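Long-range contacts in succinyl-CoA ligase (ADP-forming) subunit alpha (Methanosaeta concilii, PDB 6HXI), which belongs to the succinyl-CoA synthetase-like CoA ligases, carries a further citrate synthase-type region, and binds coenzyme A: residues 16-21 with 82-87; 42-47 with 66-71. One frame throughout, in Å; residues are numbered along the deposited sequence.

How the contacts relate
Both contacts are parallel strand pairings in one mixed sheet, whose strand order runs 61-68, 42-46, 15-18, 83-86. Contact 1 (16-21 with 82-87) and contact 2 (42-47 with 66-71) have centres about 8 Å apart, because strands 15-18 and 42-46 are immediate neighbours. Two probable hydrogen bonds join them, Ile46 N to Val17 O at 2.8 Å and Gly19 N to Ile46 O, also at 2.8 Å. Side chains bridge the same seam: Tyr18 CD2 lies 3.5 Å from Ile46 CG2. Contact 1 supplies Gln21 and Phe87 to the coenzyme A pocket, whereas in contact 2 the Asn47 side chain stays about 8 Å from the ligand.

Contact 1 (16-21 with 82-87); sequences FVYGYQ and DVMVNF. With COA (coenzyme A), chain G.
The Phe87 ring carries the Gln21 side chain over one face; Tyr18 O lies in the ring plane at its edge, and Val17 CG1 and CEP of coenzyme A also come to the edge, near that plane. Gln21 CG sits 3.8 Å from the Phe87 ring centroid and 28° off the normal, a CH-pi contact; the Gln21 chain bends at chi2 (-72°), and its amide plane is inclined 28° to the ring. The Tyr18 ring is met obliquely by Met84 CE and by Asn86 OD1, the latter 3.6 Å from Tyr18 CD1. Met84 SD, 5.3 Å from the Tyr18 ring centroid, makes an oblique Met-aromatic contact.

The strands themselves run parallel, with four backbone hydrogen bonds from Phe16 N to Val83 O through to Phe87 N to Tyr18 O (2.8 Å). Asn86 OD1 accepts from Ala88 N and its ND2 bonds Thr96 and Thr97, tying the strand end to helix 93-102.

Coenzyme A approaches here through carbon: CEP is 3.4 Å from Phe87 O and 3.7 Å from Gln21 NE2. This is consistent with these two residues shaping the pocket by packing, while hydrogen bonds to coenzyme A come from Ser89, Arg91 and Ser92, among others.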
ATOM      1  N   PHE B  16      22.854 -38.721  -3.460  1.00 37.22           N
ATOM      2  CA  PHE B  16      22.816 -37.280  -3.367  1.00 35.72           C
ATOM      3  C   PHE B  16      23.135 -36.789  -4.752  1.00 40.51           C
ATOM      4  O   PHE B  16      23.947 -37.388  -5.451  1.00 41.25           O
ATOM      5  CB  PHE B  16      23.879 -36.737  -2.414  1.00 37.39           C
ATOM      6  CG  PHE B  16      23.784 -37.175  -0.971  1.00 38.08           C
ATOM      7  CD1 PHE B  16      22.627 -36.943  -0.231  1.00 40.30           C
ATOM      8  CD2 PHE B  16      24.880 -37.728  -0.328  1.00 38.90           C
ATOM      9  CE1 PHE B  16      22.560 -37.291   1.121  1.00 42.85           C
ATOM     10  CE2 PHE B  16      24.801 -38.112   1.012  1.00 44.16           C
ATOM     11  CZ  PHE B  16      23.649 -37.865   1.740  1.00 43.03           C
ATOM     12  N   VAL B  17      22.475 -35.730  -5.167  1.00 37.36           N
ATOM     13  CA  VAL B  17      22.772 -35.080  -6.425  1.00 35.17           C
ATOM     14  C   VAL B  17      23.406 -33.763  -6.014  1.00 37.07           C
ATOM     15  O   VAL B  17      22.739 -32.935  -5.393  1.00 37.04           O
ATOM     16  CB  VAL B  17      21.518 -34.889  -7.333  1.00 38.31           C
ATOM     17  CG1 VAL B  17      21.851 -34.011  -8.551  1.00 38.38           C
ATOM     18  CG2 VAL B  17      20.957 -36.231  -7.779  1.00 37.10           C
ATOM     19  N   TYR B  18      24.705 -33.605  -6.272  1.00 33.41           N
ATOM     20  CA  TYR B  18      25.433 -32.364  -5.994  1.00 32.51           C
ATOM     21  C   TYR B  18      25.265 -31.467  -7.226  1.00 39.05           C
ATOM     22  O   TYR B  18      25.706 -31.823  -8.332  1.00 37.80           O
ATOM     23  CB  TYR B  18      26.939 -32.617  -5.709  1.00 34.04           C
ATOM     24  CG  TYR B  18      27.636 -31.358  -5.246  1.00 36.04           C
ATOM     25  CD1 TYR B  18      28.032 -30.384  -6.158  1.00 35.70           C
ATOM     26  CD2 TYR B  18      27.812 -31.092  -3.888  1.00 36.76           C
ATOM     27  CE1 TYR B  18      28.595 -29.191  -5.739  1.00 34.56           C
ATOM     28  CE2 TYR B  18      28.392 -29.901  -3.457  1.00 37.39           C
ATOM     29  CZ  TYR B  18      28.768 -28.950  -4.387  1.00 41.71           C
ATOM     30  OH  TYR B  18      29.349 -27.782  -3.984  1.00 38.96           O
ATOM     31  N   GLY B  19      24.630 -30.319  -7.016  1.00 36.50           N
ATOM     32  CA  GLY B  19      24.365 -29.345  -8.063  1.00 36.59           C
ATOM     33  C   GLY B  19      22.891 -29.317  -8.382  1.00 40.68           C
ATOM     34  O   GLY B  19      22.265 -30.370  -8.476  1.00 40.55           O
ATOM     35  N   TYR B  20      22.330 -28.115  -8.564  1.00 38.33           N
ATOM     36  CA  TYR B  20      20.907 -27.954  -8.841  1.00 38.36           C
ATOM     37  C   TYR B  20      20.556 -28.259 -10.286  1.00 40.71           C
ATOM     38  O   TYR B  20      20.286 -27.364 -11.071  1.00 40.63           O
ATOM     39  CB  TYR B  20      20.406 -26.565  -8.384  1.00 39.20           C
ATOM     40  CG  TYR B  20      18.918 -26.524  -8.117  1.00 39.59           C
ATOM     41  CD1 TYR B  20      18.303 -27.494  -7.332  1.00 42.04           C
ATOM     42  CD2 TYR B  20      18.115 -25.535  -8.680  1.00 39.04           C
ATOM     43  CE1 TYR B  20      16.927 -27.480  -7.111  1.00 42.69           C
ATOM     44  CE2 TYR B  20      16.742 -25.500  -8.442  1.00 39.36           C
ATOM     45  CZ  TYR B  20      16.160 -26.450  -7.622  1.00 43.95           C
ATOM     46  OH  TYR B  20      14.802 -26.432  -7.400  1.00 51.49           O
ATOM     47  N   GLN B  21      20.559 -29.547 -10.633  1.00 38.76           N
ATOM     48  CA  GLN B  21      20.289 -30.016 -11.993  1.00 38.27           C
ATOM     49  C   GLN B  21      18.913 -30.628 -12.029  1.00 38.11           C
ATOM     50  O   GLN B  21      18.770 -31.842 -11.927  1.00 38.90           O
ATOM     51  CB  GLN B  21      21.391 -31.006 -12.449  1.00 39.72           C
ATOM     52  CG  GLN B  21      22.772 -30.360 -12.608  1.00 41.74           C
ATOM     53  CD  GLN B  21      22.910 -29.449 -13.806  1.00 52.32           C
ATOM     54  OE1 GLN B  21      22.410 -29.739 -14.891  1.00 51.82           O
ATOM     55  NE2 GLN B  21      23.591 -28.311 -13.635  1.00 43.77           N
ATOM     56  N   ASP B  82      24.840 -43.693  -0.240  1.00 39.33           N
ATOM     57  CA  ASP B  82      26.253 -44.054  -0.439  1.00 39.87           C
ATOM     58  C   ASP B  82      26.813 -43.631  -1.819  1.00 43.25           C
ATOM     59  O   ASP B  82      27.981 -43.876  -2.127  1.00 41.57           O
ATOM     60  CB  ASP B  82      26.475 -45.556  -0.168  1.00 43.11           C
ATOM     61  CG  ASP B  82      26.048 -46.491  -1.288  1.00 61.27           C
ATOM     62  OD1 ASP B  82      24.973 -46.252  -1.893  1.00 59.46           O
ATOM     63  OD2 ASP B  82      26.774 -47.481  -1.543  1.00 76.59           O
ATOM     64  N   VAL B  83      25.965 -42.993  -2.635  1.00 40.68           N
ATOM     65  CA  VAL B  83      26.327 -42.503  -3.954  1.00 38.97           C
ATOM     66  C   VAL B  83      26.188 -40.981  -4.015  1.00 43.39           C
ATOM     67  O   VAL B  83      25.185 -40.459  -3.538  1.00 44.87           O
ATOM     68  CB  VAL B  83      25.465 -43.181  -5.054  1.00 40.27           C
ATOM     69  CG1 VAL B  83      25.786 -42.617  -6.437  1.00 38.97           C
ATOM     70  CG2 VAL B  83      25.641 -44.691  -5.042  1.00 40.63           C
ATOM     71  N   MET B  84      27.167 -40.283  -4.645  1.00 36.95           N
ATOM     72  CA  MET B  84      27.027 -38.870  -4.970  1.00 35.12           C
ATOM     73  C   MET B  84      27.171 -38.667  -6.480  1.00 39.69           C
ATOM     74  O   MET B  84      28.177 -39.074  -7.062  1.00 38.62           O
ATOM     75  CB  MET B  84      27.993 -37.947  -4.210  1.00 37.20           C
ATOM     76  CG  MET B  84      27.670 -36.469  -4.475  1.00 39.01           C
ATOM     77  SD  MET B  84      28.604 -35.291  -3.492  1.00 43.14           S
ATOM     78  CE  MET B  84      29.922 -34.823  -4.651  1.00 37.18           C
ATOM     79  N   VAL B  85      26.149 -38.030  -7.115  1.00 36.00           N
ATOM     80  CA  VAL B  85      26.141 -37.662  -8.537  1.00 32.99           C
ATOM     81  C   VAL B  85      26.582 -36.221  -8.529  1.00 36.12           C
ATOM     82  O   VAL B  85      25.842 -35.355  -8.053  1.00 36.68           O
ATOM     83  CB  VAL B  85      24.765 -37.892  -9.220  1.00 36.57           C
ATOM     84  CG1 VAL B  85      24.819 -37.527 -10.697  1.00 35.25           C
ATOM     85  CG2 VAL B  85      24.278 -39.340  -9.029  1.00 37.32           C
ATOM     86  N   ASN B  86      27.853 -35.975  -8.935  1.00 33.10           N
ATOM     87  CA  ASN B  86      28.503 -34.677  -8.867  1.00 31.72           C
ATOM     88  C   ASN B  86      28.430 -33.885 -10.161  1.00 35.52           C
ATOM     89  O   ASN B  86      29.175 -34.164 -11.108  1.00 36.38           O
ATOM     90  CB  ASN B  86      29.956 -34.846  -8.378  1.00 34.96           C
ATOM     91  CG  ASN B  86      30.674 -33.555  -8.036  1.00 39.75           C
ATOM     92  OD1 ASN B  86      30.130 -32.472  -8.136  1.00 43.58           O
ATOM     93  ND2 ASN B  86      31.897 -33.646  -7.558  1.00 33.48           N
ATOM     94  N   PHE B  87      27.554 -32.867 -10.187  1.00 30.91           N
ATOM     95  CA  PHE B  87      27.392 -31.964 -11.336  1.00 30.19           C
ATOM     96  C   PHE B  87      28.136 -30.648 -11.166  1.00 33.48           C
ATOM     97  O   PHE B  87      27.813 -29.687 -11.848  1.00 31.18           O
ATOM     98  CB  PHE B  87      25.920 -31.663 -11.612  1.00 30.96           C
ATOM     99  CG  PHE B  87      25.166 -32.792 -12.248  1.00 33.01           C
ATOM    100  CD1 PHE B  87      25.254 -33.022 -13.618  1.00 35.01           C
ATOM    101  CD2 PHE B  87      24.278 -33.562 -11.505  1.00 35.08           C
ATOM    102  CE1 PHE B  87      24.532 -34.057 -14.219  1.00 36.42           C
ATOM    103  CE2 PHE B  87      23.553 -34.593 -12.111  1.00 38.89           C
ATOM    104  CZ  PHE B  87      23.717 -34.857 -13.461  1.00 35.61           C
TER
HETATM  105  N1A COA G 701      27.698 -14.599  -9.914  1.00 37.02           N
HETATM  106  C2A COA G 701      28.878 -15.226  -9.856  1.00 38.66           C
HETATM  107  N3A COA G 701      29.191 -16.464 -10.262  1.00 36.94           N
HETATM  108  C4A COA G 701      28.108 -17.109 -10.723  1.00 37.60           C
HETATM  109  C5A COA G 701      26.827 -16.598 -10.836  1.00 36.70           C
HETATM  110  C6A COA G 701      26.638 -15.260 -10.437  1.00 37.31           C
HETATM  111  N6A COA G 701      25.486 -14.605 -10.578  1.00 40.79           N
HETATM  112  N7A COA G 701      25.944 -17.579 -11.259  1.00 41.12           N
HETATM  113  C8A COA G 701      26.698 -18.639 -11.402  1.00 40.25           C
HETATM  114  N9A COA G 701      28.018 -18.432 -11.090  1.00 41.42           N
HETATM  115  C1B COA G 701      29.104 -19.411 -11.105  1.00 39.94           C
HETATM  116  C2B COA G 701      28.882 -20.655 -10.254  1.00 40.71           C
HETATM  117  O2B COA G 701      29.195 -20.405  -8.882  1.00 43.32           O
HETATM  118  C3B COA G 701      29.874 -21.620 -10.911  1.00 39.95           C
HETATM  119  O3B COA G 701      31.229 -21.384 -10.472  1.00 37.56           O
HETATM  120  P3B COA G 701      32.364 -22.504 -10.461  1.00 35.80           P
HETATM  121  O7A COA G 701      32.413 -23.088 -11.832  1.00 36.78           O
HETATM  122  O8A COA G 701      33.614 -21.806 -10.061  1.00 39.03           O
HETATM  123  O9A COA G 701      31.960 -23.499  -9.358  1.00 35.17           O
HETATM  124  C4B COA G 701      29.887 -21.194 -12.384  1.00 37.80           C
HETATM  125  O4B COA G 701      29.289 -19.882 -12.426  1.00 38.21           O
HETATM  126  C5B COA G 701      29.173 -22.123 -13.333  1.00 39.15           C
HETATM  127  O5B COA G 701      27.918 -22.489 -12.727  1.00 42.87           O
HETATM  128  P1A COA G 701      27.356 -24.023 -12.787  1.00 45.87           P
HETATM  129  O1A COA G 701      25.913 -24.152 -12.463  1.00 46.78           O
HETATM  130  O2A COA G 701      28.237 -24.986 -12.007  1.00 39.95           O
HETATM  131  O3A COA G 701      27.619 -24.215 -14.350  1.00 51.94           O
HETATM  132  P2A COA G 701      27.272 -25.206 -15.545  1.00 48.04           P
HETATM  133  O4A COA G 701      26.014 -24.785 -16.192  1.00 49.20           O
HETATM  134  O5A COA G 701      28.434 -25.088 -16.504  1.00 50.70           O
HETATM  135  O6A COA G 701      27.153 -26.697 -14.920  1.00 41.51           O
HETATM  136  CBP COA G 701      28.050 -28.866 -15.585  1.00 36.87           C
HETATM  137  CCP COA G 701      28.289 -27.573 -14.797  1.00 39.55           C
HETATM  138  CDP COA G 701      29.273 -29.774 -15.393  1.00 29.73           C
HETATM  139  CEP COA G 701      26.789 -29.600 -15.088  1.00 36.86           C
HETATM  140  CAP COA G 701      27.875 -28.507 -17.086  1.00 40.28           C
HETATM  141  OAP COA G 701      28.871 -27.597 -17.517  1.00 42.80           O
HETATM  142  C9P COA G 701      27.801 -29.673 -18.064  1.00 45.34           C
HETATM  143  O9P COA G 701      26.740 -30.284 -18.213  1.00 49.14           O
HETATM  144  N8P COA G 701      28.924 -29.969 -18.738  1.00 43.34           N
HETATM  145  C7P COA G 701      29.032 -31.115 -19.631  1.00 39.76           C
HETATM  146  C6P COA G 701      30.019 -32.128 -19.120  1.00 43.61           C
HETATM  147  C5P COA G 701      30.218 -33.272 -20.086  1.00 46.46           C
HETATM  148  O5P COA G 701      30.084 -33.106 -21.297  1.00 49.05           O
HETATM  149  N4P COA G 701      30.519 -34.454 -19.547  1.00 47.54           N
HETATM  150  C3P COA G 701      30.636 -35.676 -20.332  1.00 51.38           C
HETATM  151  C2P COA G 701      29.293 -36.311 -20.631  1.00 54.05           C
HETATM  152  S1P COA G 701      29.674 -37.899 -21.421  1.00 58.56           S

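Contact 2 (42-47 with 66-71); sequences ISAIIN and PMYKTI
With CG anti to the backbone N in both Met67 (chi1 -169°) and Asn47, the two side chains lean over each other, and Met67 CG and SD come against Asn47 CB and ND2. The thioether bends at chi3, and the chains cross at a slant: Asn47 CB lies 3.7 Å from Met67 CG, and Asn47 ND2 packs at 3.7 Å from Met67 SD. The Asn47 amide is also held through OD1, which accepts from Ser49 N in the loop that follows. Nearer the start of the pairing, Ile45 CB rests 4.0 Å from Met67 CG.

On the other sheet face, Ile46 divides its branches. CG2 touches Thr70 C and Tyr68 O, whereas CD1 reaches Ile71 CG1 at 3.7 Å, the two isoleucine side chains crossing at about a right angle. Ala44 CB meets the Tyr68 ring at its edge, 3.7 Å from CD1. Pro66 CD lies 3.3 Å from the backbone oxygen Ser43 O.

The backbones converge to 4.6 Å between segment axes, with 28° between their directions. Three hydrogen bonds join them: Ile45 N to Pro66 O, Tyr68 N to Ile45 O, which is nearly straight, and Asn47 N to Tyr68 O. CA-H...O contacts supplement these, the straightest running from Lys69 CA to Asn47 O (176° at the hydrogen).

Strand 61-68 leads through Lys69 and Thr70 into helix 71-77, which packs on the Ile46 and Tyr68 face; Thr70 is the N-cap, and its OG1 accepts from Leu73 N. Helix 22-34 touches Ile45 from the opposite face. Parallel strands sandwiched between helices in this way are characteristic of a Rossmann-like alpha/beta domain, such as the CoA-binding domain of succinyl-CoA synthetase alpha subunits.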
ATOM      1  N   ILE B  42      17.017 -40.840  -4.815  1.00 40.23           N
ATOM      2  CA  ILE B  42      17.629 -39.606  -4.337  1.00 37.42           C
ATOM      3  C   ILE B  42      17.134 -39.295  -2.930  1.00 40.83           C
ATOM      4  O   ILE B  42      15.938 -39.081  -2.740  1.00 40.34           O
ATOM      5  CB  ILE B  42      17.326 -38.419  -5.296  1.00 38.03           C
ATOM      6  CG1 ILE B  42      17.871 -38.681  -6.724  1.00 37.16           C
ATOM      7  CG2 ILE B  42      17.811 -37.083  -4.710  1.00 34.63           C
ATOM      8  CD1 ILE B  42      17.323 -37.681  -7.799  1.00 31.75           C
ATOM      9  N   SER B  43      18.061 -39.233  -1.967  1.00 36.62           N
ATOM     10  CA  SER B  43      17.761 -38.886  -0.581  1.00 36.80           C
ATOM     11  C   SER B  43      17.754 -37.352  -0.456  1.00 40.69           C
ATOM     12  O   SER B  43      16.858 -36.803   0.186  1.00 39.83           O
ATOM     13  CB  SER B  43      18.801 -39.495   0.357  1.00 41.31           C
ATOM     14  OG  SER B  43      18.654 -40.899   0.468  1.00 52.15           O
ATOM     15  N   ALA B  44      18.753 -36.656  -1.074  1.00 36.35           N
ATOM     16  CA  ALA B  44      18.843 -35.191  -1.009  1.00 35.85           C
ATOM     17  C   ALA B  44      19.593 -34.582  -2.183  1.00 39.29           C
ATOM     18  O   ALA B  44      20.351 -35.261  -2.885  1.00 40.31           O
ATOM     19  CB  ALA B  44      19.502 -34.744   0.307  1.00 36.79           C
ATOM     20  N   ILE B  45      19.409 -33.276  -2.355  1.00 34.12           N
ATOM     21  CA  ILE B  45      20.123 -32.475  -3.335  1.00 32.22           C
ATOM     22  C   ILE B  45      21.116 -31.641  -2.544  1.00 38.77           C
ATOM     23  O   ILE B  45      20.792 -31.187  -1.444  1.00 40.21           O
ATOM     24  CB  ILE B  45      19.166 -31.604  -4.169  1.00 34.02           C
ATOM     25  CG1 ILE B  45      18.133 -32.485  -4.903  1.00 36.55           C
ATOM     26  CG2 ILE B  45      19.917 -30.703  -5.153  1.00 29.65           C
ATOM     27  CD1 ILE B  45      16.795 -31.921  -4.856  1.00 42.43           C
ATOM     28  N   ILE B  46      22.325 -31.447  -3.082  1.00 33.65           N
ATOM     29  CA  ILE B  46      23.285 -30.582  -2.429  1.00 33.73           C
ATOM     30  C   ILE B  46      23.379 -29.339  -3.326  1.00 38.68           C
ATOM     31  O   ILE B  46      23.747 -29.444  -4.495  1.00 37.82           O
ATOM     32  CB  ILE B  46      24.647 -31.279  -2.093  1.00 37.72           C
ATOM     33  CG1 ILE B  46      24.409 -32.602  -1.313  1.00 40.36           C
ATOM     34  CG2 ILE B  46      25.543 -30.331  -1.282  1.00 36.42           C
ATOM     35  CD1 ILE B  46      25.531 -33.576  -1.361  1.00 48.42           C
ATOM     36  N   ASN B  47      22.906 -28.200  -2.821  1.00 36.95           N
ATOM     37  CA  ASN B  47      22.890 -26.939  -3.531  1.00 36.58           C
ATOM     38  C   ASN B  47      23.769 -25.940  -2.754  1.00 40.01           C
ATOM     39  O   ASN B  47      23.370 -25.452  -1.689  1.00 40.90           O
ATOM     40  CB  ASN B  47      21.458 -26.436  -3.712  1.00 35.43           C
ATOM     41  CG  ASN B  47      21.312 -25.221  -4.604  1.00 48.64           C
ATOM     42  OD1 ASN B  47      22.273 -24.551  -4.979  1.00 44.30           O
ATOM     43  ND2 ASN B  47      20.088 -24.885  -4.933  1.00 42.29           N
ATOM     44  N   PRO B  66      14.541 -32.965   0.061  1.00 36.51           N
ATOM     45  CA  PRO B  66      15.285 -31.979   0.864  1.00 36.03           C
ATOM     46  C   PRO B  66      16.539 -31.505   0.125  1.00 38.66           C
ATOM     47  O   PRO B  66      17.072 -32.213  -0.730  1.00 37.28           O
ATOM     48  CB  PRO B  66      15.604 -32.722   2.152  1.00 38.46           C
ATOM     49  CG  PRO B  66      15.589 -34.156   1.769  1.00 43.58           C
ATOM     50  CD  PRO B  66      14.723 -34.339   0.576  1.00 38.16           C
ATOM     51  N   MET B  67      16.986 -30.286   0.432  1.00 34.03           N
ATOM     52  CA  MET B  67      18.091 -29.657  -0.263  1.00 32.77           C
ATOM     53  C   MET B  67      19.032 -29.005   0.743  1.00 37.86           C
ATOM     54  O   MET B  67      18.593 -28.193   1.557  1.00 36.17           O
ATOM     55  CB  MET B  67      17.489 -28.695  -1.299  1.00 34.91           C
ATOM     56  CG  MET B  67      18.468 -28.141  -2.282  1.00 40.20           C
ATOM     57  SD  MET B  67      17.571 -27.329  -3.635  1.00 46.19           S
ATOM     58  CE  MET B  67      17.041 -25.831  -2.857  1.00 41.32           C
ATOM     59  N   TYR B  68      20.306 -29.465   0.752  1.00 36.51           N
ATOM     60  CA  TYR B  68      21.370 -29.068   1.691  1.00 37.35           C
ATOM     61  C   TYR B  68      22.442 -28.236   1.051  1.00 41.33           C
ATOM     62  O   TYR B  68      22.757 -28.454  -0.102  1.00 38.39           O
ATOM     63  CB  TYR B  68      21.994 -30.322   2.354  1.00 38.78           C
ATOM     64  CG  TYR B  68      21.015 -31.040   3.258  1.00 42.67           C
ATOM     65  CD1 TYR B  68      20.118 -31.974   2.745  1.00 43.80           C
ATOM     66  CD2 TYR B  68      20.936 -30.738   4.612  1.00 45.51           C
ATOM     67  CE1 TYR B  68      19.185 -32.605   3.560  1.00 42.50           C
ATOM     68  CE2 TYR B  68      20.007 -31.374   5.441  1.00 47.50           C
ATOM     69  CZ  TYR B  68      19.128 -32.294   4.905  1.00 50.00           C
ATOM     70  OH  TYR B  68      18.218 -32.922   5.705  1.00 52.77           O
ATOM     71  N   LYS B  69      23.038 -27.302   1.810  1.00 40.82           N
ATOM     72  CA  LYS B  69      24.104 -26.424   1.322  1.00 40.83           C
ATOM     73  C   LYS B  69      25.448 -27.145   1.189  1.00 43.51           C
ATOM     74  O   LYS B  69      26.242 -26.784   0.315  1.00 41.22           O
ATOM     75  CB  LYS B  69      24.262 -25.204   2.249  1.00 44.88           C
ATOM     76  CG  LYS B  69      23.748 -23.894   1.660  1.00 45.22           C
ATOM     77  CD  LYS B  69      24.470 -22.693   2.267  1.00 47.10           C
ATOM     78  CE  LYS B  69      24.346 -21.458   1.397  1.00 71.66           C
ATOM     79  NZ  LYS B  69      25.196 -20.336   1.871  1.00 86.58           N
ATOM     80  N   THR B  70      25.727 -28.132   2.080  1.00 41.41           N
ATOM     81  CA  THR B  70      27.011 -28.856   2.103  1.00 41.00           C
ATOM     82  C   THR B  70      26.852 -30.387   2.073  1.00 42.85           C
ATOM     83  O   THR B  70      25.805 -30.923   2.434  1.00 41.00           O
ATOM     84  CB  THR B  70      27.883 -28.435   3.334  1.00 46.88           C
ATOM     85  OG1 THR B  70      27.375 -29.048   4.527  1.00 46.91           O
ATOM     86  CG2 THR B  70      27.987 -26.920   3.532  1.00 45.90           C
ATOM     87  N   ILE B  71      27.933 -31.076   1.671  1.00 40.34           N
ATOM     88  CA  ILE B  71      28.036 -32.537   1.630  1.00 40.62           C
ATOM     89  C   ILE B  71      28.019 -33.117   3.071  1.00 48.22           C
ATOM     90  O   ILE B  71      27.195 -34.002   3.297  1.00 49.82           O
ATOM     91  CB  ILE B  71      29.228 -33.015   0.783  1.00 42.12           C
ATOM     92  CG1 ILE B  71      29.047 -32.630  -0.693  1.00 40.66           C
ATOM     93  CG2 ILE B  71      29.463 -34.533   0.946  1.00 43.05           C
ATOM     94  CD1 ILE B  71      30.392 -32.539  -1.525  1.00 36.58           C
TER